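Local coordinates for ATP phosphoribosyltransferase regulatory subunit (Bacillus halodurans, PDB 3OD1), which is probably required for the first step of histidine biosynthesis, as the HisZ partner of HisG, and may let histidine feed back on ATP phosphoribosyltransferase activity, at residues B[30-43]-B[144-156]. Sequence-based numbering, arbitrary orientation.
Sequences ICDQMTEEINLWGY and EVIALMIAALKRA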
loop_
_atom_site.group_PDB
_atom_site.type_symbol
_atom_site.label_atom_id
_atom_site.label_comp_id
_atom_site.label_asym_id
_atom_site.label_seq_id
_atom_site.Cartn_x
_atom_site.Cartn_y
_atom_site.Cartn_z
ATOM N N ILE B 30 -13.639 1.923 -3.513
ATOM C CA ILE B 30 -13.410 2.618 -4.786
ATOM C C ILE B 30 -12.235 2.010 -5.565
ATOM O O ILE B 30 -12.379 1.651 -6.732
ATOM C CB ILE B 30 -13.242 4.148 -4.574
ATOM C CG1 ILE B 30 -14.589 4.755 -4.182
ATOM C CG2 ILE B 30 -12.675 4.828 -5.826
ATOM C CD1 ILE B 30 -14.516 6.191 -3.706
ATOM N N CYS B 31 -11.087 1.854 -4.914
ATOM C CA CYS B 31 -9.904 1.312 -5.589
ATOM C C CYS B 31 -10.096 -0.120 -6.059
ATOM O O CYS B 31 -9.649 -0.483 -7.147
ATOM C CB CYS B 31 -8.678 1.395 -4.687
ATOM S SG CYS B 31 -8.209 3.078 -4.318
ATOM N N ASP B 32 -10.752 -0.929 -5.231
ATOM C CA ASP B 32 -11.026 -2.320 -5.578
ATOM C C ASP B 32 -11.913 -2.434 -6.817
ATOM O O ASP B 32 -11.706 -3.308 -7.649
ATOM C CB ASP B 32 -11.661 -3.064 -4.413
ATOM C CG ASP B 32 -10.670 -3.351 -3.286
ATOM O OD1 ASP B 32 -9.468 -3.006 -3.397
ATOM O OD2 ASP B 32 -11.117 -3.917 -2.280
ATOM N N GLN B 33 -12.881 -1.540 -6.951
ATOM C CA GLN B 33 -13.700 -1.513 -8.160
ATOM C C GLN B 33 -12.857 -1.171 -9.390
ATOM O O GLN B 33 -12.984 -1.808 -10.441
ATOM C CB GLN B 33 -14.862 -0.536 -7.997
ATOM C CG GLN B 33 -15.880 -1.013 -6.953
ATOM C CD GLN B 33 -16.532 -2.325 -7.361
ATOM O OE1 GLN B 33 -16.842 -2.531 -8.536
ATOM N NE2 GLN B 33 -16.740 -3.217 -6.399
HETATM N N MSE B 34 -11.984 -0.178 -9.263
HETATM C CA MSE B 34 -11.137 0.189 -10.388
HETATM C C MSE B 34 -10.137 -0.896 -10.755
HETATM O O MSE B 34 -9.934 -1.176 -11.940
HETATM C CB MSE B 34 -10.431 1.530 -10.151
HETATM C CG MSE B 34 -11.407 2.691 -9.978
HETATM SE SE MSE B 34 -10.522 4.403 -9.980
HETATM C CE MSE B 34 -9.868 4.390 -11.826
ATOM N N THR B 35 -9.507 -1.498 -9.752
ATOM C CA THR B 35 -8.501 -2.522 -9.999
ATOM C C THR B 35 -9.130 -3.781 -10.601
ATOM O O THR B 35 -8.505 -4.470 -11.404
ATOM C CB THR B 35 -7.692 -2.863 -8.725
ATOM O OG1 THR B 35 -8.585 -3.172 -7.655
ATOM C CG2 THR B 35 -6.825 -1.679 -8.311
ATOM N N GLU B 36 -10.376 -4.058 -10.234
ATOM C CA GLU B 36 -11.109 -5.168 -10.837
ATOM C C GLU B 36 -11.349 -4.952 -12.333
ATOM O O GLU B 36 -11.208 -5.880 -13.118
ATOM C CB GLU B 36 -12.450 -5.376 -10.145
ATOM C CG GLU B 36 -12.512 -6.650 -9.325
ATOM C CD GLU B 36 -13.770 -6.743 -8.483
ATOM O OE1 GLU B 36 -14.879 -6.797 -9.064
ATOM O OE2 GLU B 36 -13.644 -6.761 -7.237
ATOM N N GLU B 37 -11.761 -3.745 -12.713
ATOM C CA GLU B 37 -11.957 -3.425 -14.135
ATOM C C GLU B 37 -10.626 -3.520 -14.877
ATOM O O GLU B 37 -10.521 -4.146 -15.935
ATOM C CB GLU B 37 -12.538 -2.017 -14.319
ATOM C CG GLU B 37 -12.894 -1.672 -15.771
ATOM C CD GLU B 37 -14.062 -2.498 -16.289
ATOM O OE1 GLU B 37 -14.796 -3.041 -15.450
ATOM O OE2 GLU B 37 -14.254 -2.607 -17.523
ATOM N N ILE B 38 -9.602 -2.907 -14.302
ATOM C CA ILE B 38 -8.268 -2.944 -14.890
ATOM C C ILE B 38 -7.799 -4.377 -15.162
ATOM O O ILE B 38 -7.195 -4.667 -16.207
ATOM C CB ILE B 38 -7.280 -2.167 -14.009
ATOM C CG1 ILE B 38 -7.589 -0.657 -14.090
ATOM C CG2 ILE B 38 -5.836 -2.475 -14.399
ATOM C CD1 ILE B 38 -6.900 0.163 -12.998
ATOM N N ASN B 39 -8.104 -5.286 -14.244
ATOM C CA ASN B 39 -7.677 -6.674 -14.406
ATOM C C ASN B 39 -8.418 -7.391 -15.525
ATOM O O ASN B 39 -7.855 -8.258 -16.213
ATOM C CB ASN B 39 -7.841 -7.444 -13.101
ATOM C CG ASN B 39 -6.572 -8.150 -12.697
ATOM O OD1 ASN B 39 -6.548 -9.374 -12.578
ATOM N ND2 ASN B 39 -5.491 -7.382 -12.511
ATOM N N LEU B 40 -9.682 -7.031 -15.689
ATOM C CA LEU B 40 -10.501 -7.535 -16.791
ATOM C C LEU B 40 -9.991 -7.122 -18.180
ATOM O O LEU B 40 -10.384 -7.713 -19.184
ATOM C CB LEU B 40 -11.948 -7.087 -16.614
ATOM C CG LEU B 40 -12.665 -7.760 -15.429
ATOM C CD1 LEU B 40 -14.073 -7.191 -15.262
ATOM C CD2 LEU B 40 -12.730 -9.261 -15.633
ATOM N N TRP B 41 -9.138 -6.103 -18.241
ATOM C CA TRP B 41 -8.589 -5.649 -19.530
ATOM C C TRP B 41 -7.173 -6.163 -19.775
ATOM O O TRP B 41 -6.488 -5.705 -20.692
ATOM C CB TRP B 41 -8.593 -4.119 -19.615
ATOM C CG TRP B 41 -9.948 -3.515 -19.682
ATOM C CD1 TRP B 41 -10.986 -3.729 -18.819
ATOM C CD2 TRP B 41 -10.422 -2.572 -20.657
ATOM N NE1 TRP B 41 -12.077 -2.984 -19.201
ATOM C CE2 TRP B 41 -11.754 -2.258 -20.319
ATOM C CE3 TRP B 41 -9.847 -1.961 -21.782
ATOM C CZ2 TRP B 41 -12.525 -1.358 -21.064
ATOM C CZ3 TRP B 41 -10.614 -1.080 -22.524
ATOM C CH2 TRP B 41 -11.940 -0.788 -22.164
ATOM N N GLY B 42 -6.719 -7.079 -18.929
ATOM C CA GLY B 42 -5.454 -7.753 -19.139
ATOM C C GLY B 42 -4.221 -7.103 -18.546
ATOM O O GLY B 42 -3.099 -7.493 -18.872
ATOM N N TYR B 43 -4.406 -6.114 -17.675
ATOM C CA TYR B 43 -3.259 -5.442 -17.055
ATOM C C TYR B 43 -2.815 -6.225 -15.825
ATOM O O TYR B 43 -3.646 -6.821 -15.129
ATOM C CB TYR B 43 -3.593 -3.978 -16.713
ATOM C CG TYR B 43 -3.709 -3.108 -17.947
ATOM C CD1 TYR B 43 -2.705 -2.202 -18.278
ATOM C CD2 TYR B 43 -4.805 -3.214 -18.797
ATOM C CE1 TYR B 43 -2.789 -1.418 -19.416
ATOM C CE2 TYR B 43 -4.895 -2.441 -19.958
ATOM C CZ TYR B 43 -3.882 -1.549 -20.257
ATOM O OH TYR B 43 -3.971 -0.769 -21.379
ATOM N N GLU B 144 -7.758 2.611 -26.135
ATOM C CA GLU B 144 -7.854 1.634 -25.046
ATOM C C GLU B 144 -7.621 2.244 -23.661
ATOM O O GLU B 144 -8.425 2.041 -22.760
ATOM C CB GLU B 144 -6.891 0.461 -25.262
ATOM C CG GLU B 144 -6.893 -0.568 -24.112
ATOM C CD GLU B 144 -5.799 -1.626 -24.258
ATOM O OE1 GLU B 144 -5.341 -1.878 -25.397
ATOM O OE2 GLU B 144 -5.375 -2.191 -23.228
ATOM N N VAL B 145 -6.528 2.972 -23.469
ATOM C CA VAL B 145 -6.265 3.500 -22.127
ATOM C C VAL B 145 -7.319 4.523 -21.694
ATOM O O VAL B 145 -7.636 4.616 -20.517
ATOM C CB VAL B 145 -4.836 4.083 -21.964
ATOM C CG1 VAL B 145 -3.787 3.003 -22.226
ATOM C CG2 VAL B 145 -4.632 5.276 -22.879
ATOM N N ILE B 146 -7.864 5.287 -22.636
ATOM C CA ILE B 146 -8.890 6.264 -22.281
ATOM C C ILE B 146 -10.203 5.553 -21.966
ATOM O O ILE B 146 -10.858 5.870 -20.974
ATOM C CB ILE B 146 -9.099 7.318 -23.397
ATOM C CG1 ILE B 146 -7.858 8.224 -23.519
ATOM C CG2 ILE B 146 -10.345 8.132 -23.117
ATOM C CD1 ILE B 146 -7.904 9.196 -24.716
ATOM N N ALA B 147 -10.562 4.579 -22.803
ATOM C CA ALA B 147 -11.766 3.779 -22.611
ATOM C C ALA B 147 -11.727 2.973 -21.315
ATOM O O ALA B 147 -12.745 2.816 -20.650
ATOM C CB ALA B 147 -11.999 2.861 -23.816
ATOM N N LEU B 148 -10.559 2.447 -20.968
ATOM C CA LEU B 148 -10.390 1.751 -19.701
ATOM C C LEU B 148 -10.574 2.722 -18.535
ATOM O O LEU B 148 -11.304 2.433 -17.593
ATOM C CB LEU B 148 -9.021 1.074 -19.636
ATOM C CG LEU B 148 -8.588 0.453 -18.300
ATOM C CD1 LEU B 148 -9.658 -0.499 -17.757
ATOM C CD2 LEU B 148 -7.254 -0.263 -18.480
HETATM N N MSE B 149 -9.939 3.887 -18.609
HETATM C CA MSE B 149 -10.091 4.877 -17.548
HETATM C C MSE B 149 -11.562 5.209 -17.312
HETATM O O MSE B 149 -12.020 5.307 -16.159
HETATM C CB MSE B 149 -9.331 6.158 -17.884
HETATM C CG MSE B 149 -9.098 7.039 -16.646
HETATM SE SE MSE B 149 -8.065 8.657 -17.016
HETATM C CE MSE B 149 -9.315 9.596 -18.161
ATOM N N ILE B 150 -12.291 5.411 -18.408
ATOM C CA ILE B 150 -13.701 5.745 -18.336
ATOM C C ILE B 150 -14.492 4.595 -17.725
ATOM O O ILE B 150 -15.390 4.811 -16.905
ATOM C CB ILE B 150 -14.260 6.126 -19.731
ATOM C CG1 ILE B 150 -13.631 7.452 -20.190
ATOM C CG2 ILE B 150 -15.802 6.169 -19.710
ATOM C CD1 ILE B 150 -13.993 7.885 -21.591
ATOM N N ALA B 151 -14.154 3.364 -18.105
ATOM C CA ALA B 151 -14.874 2.209 -17.580
ATOM C C ALA B 151 -14.563 2.008 -16.097
ATOM O O ALA B 151 -15.431 1.610 -15.304
ATOM C CB ALA B 151 -14.546 0.966 -18.384
ATOM N N ALA B 152 -13.323 2.289 -15.711
ATOM C CA ALA B 152 -12.929 2.146 -14.305
ATOM C C ALA B 152 -13.587 3.231 -13.442
ATOM O O ALA B 152 -14.077 2.953 -12.353
ATOM C CB ALA B 152 -11.407 2.197 -14.170
ATOM N N LEU B 153 -13.589 4.469 -13.931
ATOM C CA LEU B 153 -14.247 5.563 -13.231
ATOM C C LEU B 153 -15.726 5.257 -13.013
ATOM O O LEU B 153 -16.242 5.448 -11.920
ATOM C CB LEU B 153 -14.076 6.873 -13.993
ATOM C CG LEU B 153 -12.650 7.414 -13.916
ATOM C CD1 LEU B 153 -12.502 8.670 -14.745
ATOM C CD2 LEU B 153 -12.282 7.674 -12.456
ATOM N N LYS B 154 -16.387 4.767 -14.059
ATOM C CA LYS B 154 -17.780 4.333 -13.980
ATOM C C LYS B 154 -18.004 3.241 -12.944
ATOM O O LYS B 154 -18.955 3.298 -12.166
ATOM C CB LYS B 154 -18.267 3.831 -15.342
ATOM C CG LYS B 154 -18.559 4.937 -16.332
ATOM C CD LYS B 154 -19.780 4.617 -17.177
ATOM C CE LYS B 154 -19.424 3.789 -18.395
ATOM N NZ LYS B 154 -20.577 3.726 -19.346
ATOM N N ARG B 155 -17.141 2.233 -12.944
ATOM C CA ARG B 155 -17.313 1.119 -12.026
ATOM C C ARG B 155 -17.112 1.574 -10.571
ATOM O O ARG B 155 -17.628 0.956 -9.638
ATOM C CB ARG B 155 -16.350 -0.016 -12.374
ATOM C CG ARG B 155 -16.821 -1.396 -11.939
ATOM C CD ARG B 155 -15.623 -2.317 -11.769
ATOM N NE ARG B 155 -15.966 -3.634 -11.249
ATOM C CZ ARG B 155 -16.008 -4.738 -11.989
ATOM N NH1 ARG B 155 -15.727 -4.682 -13.289
ATOM N NH2 ARG B 155 -16.329 -5.900 -11.428
ATOM N N ALA B 156 -16.363 2.656 -10.386
ATOM C CA ALA B 156 -16.159 3.215 -9.058
ATOM C C ALA B 156 -17.339 4.087 -8.618
ATOM O O ALA B 156 -17.416 4.474 -7.461
ATOM C CB ALA B 156 -14.866 4.023 -9.016
HETATM O O HOH W 1 -7.062 -4.970 -23.389
#
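In the class-II aminoacyl-tRNA synthetase fold of this HisZ subunit, helices 21-40 and 139-155 pack side by side near the mixed beta sheet, and Arg155 and Glu37 interlock between them as reciprocal knobs into holes. The axes of segments 30-40 and 144-155 run roughly antiparallel, at 143°, and approach to 8.1 Å, a closeness eased by small residues: Ala152 CB takes Met34 CE at 3.6 Å, while Ala156 CB lies against Met34 CG and Ile30 CG2. Strand 104-113 and helix 320-327 of the same chain also pack against helix 21-40.

Arg155 shows how one guanidinium can divide its three nitrogens among neighbours. Its chain, extended from CG to NE, crosses Gln33 nearly at right angles, and NE donates to Gln33 OE1 at 3.1 Å in a bent bond. NH1 bridges to Glu37 OE1 at 2.9 Å, almost in the guanidinium plane, and NH2 forms a salt bridge with Glu36 OE1, whose carboxylate is turned 77° from that plane. A methionine in place of Arg155 would probably leave the two neighbouring glutamates without their shared countercharge and Gln33 OE1 without this donor.

Glu37 links this cluster to the aromatic end. With CG anti to the backbone N (chi1 -174°) and a bend at chi2, its carboxylate reaches Arg155 through OE1 and, through OE2, accepts Trp41 NE1 at 2.8 Å, a bond that helps fix the indole's rotation. Arg359 of the second subunit makes a cation-pi contact with Trp41. Leu148 divides its two methyls between the aromatics: CD2 meets Tyr43 CE2 at 3.5 Å, and CD1 sits over the five-membered ring of the Trp41 indole, almost on its normal, in a CH-pi contact. Beyond them Glu144, salt-bridged through OE1 to Arg105, receives the Tyr43 OH on OE2 at 2.7 Å, from above the carboxylate plane.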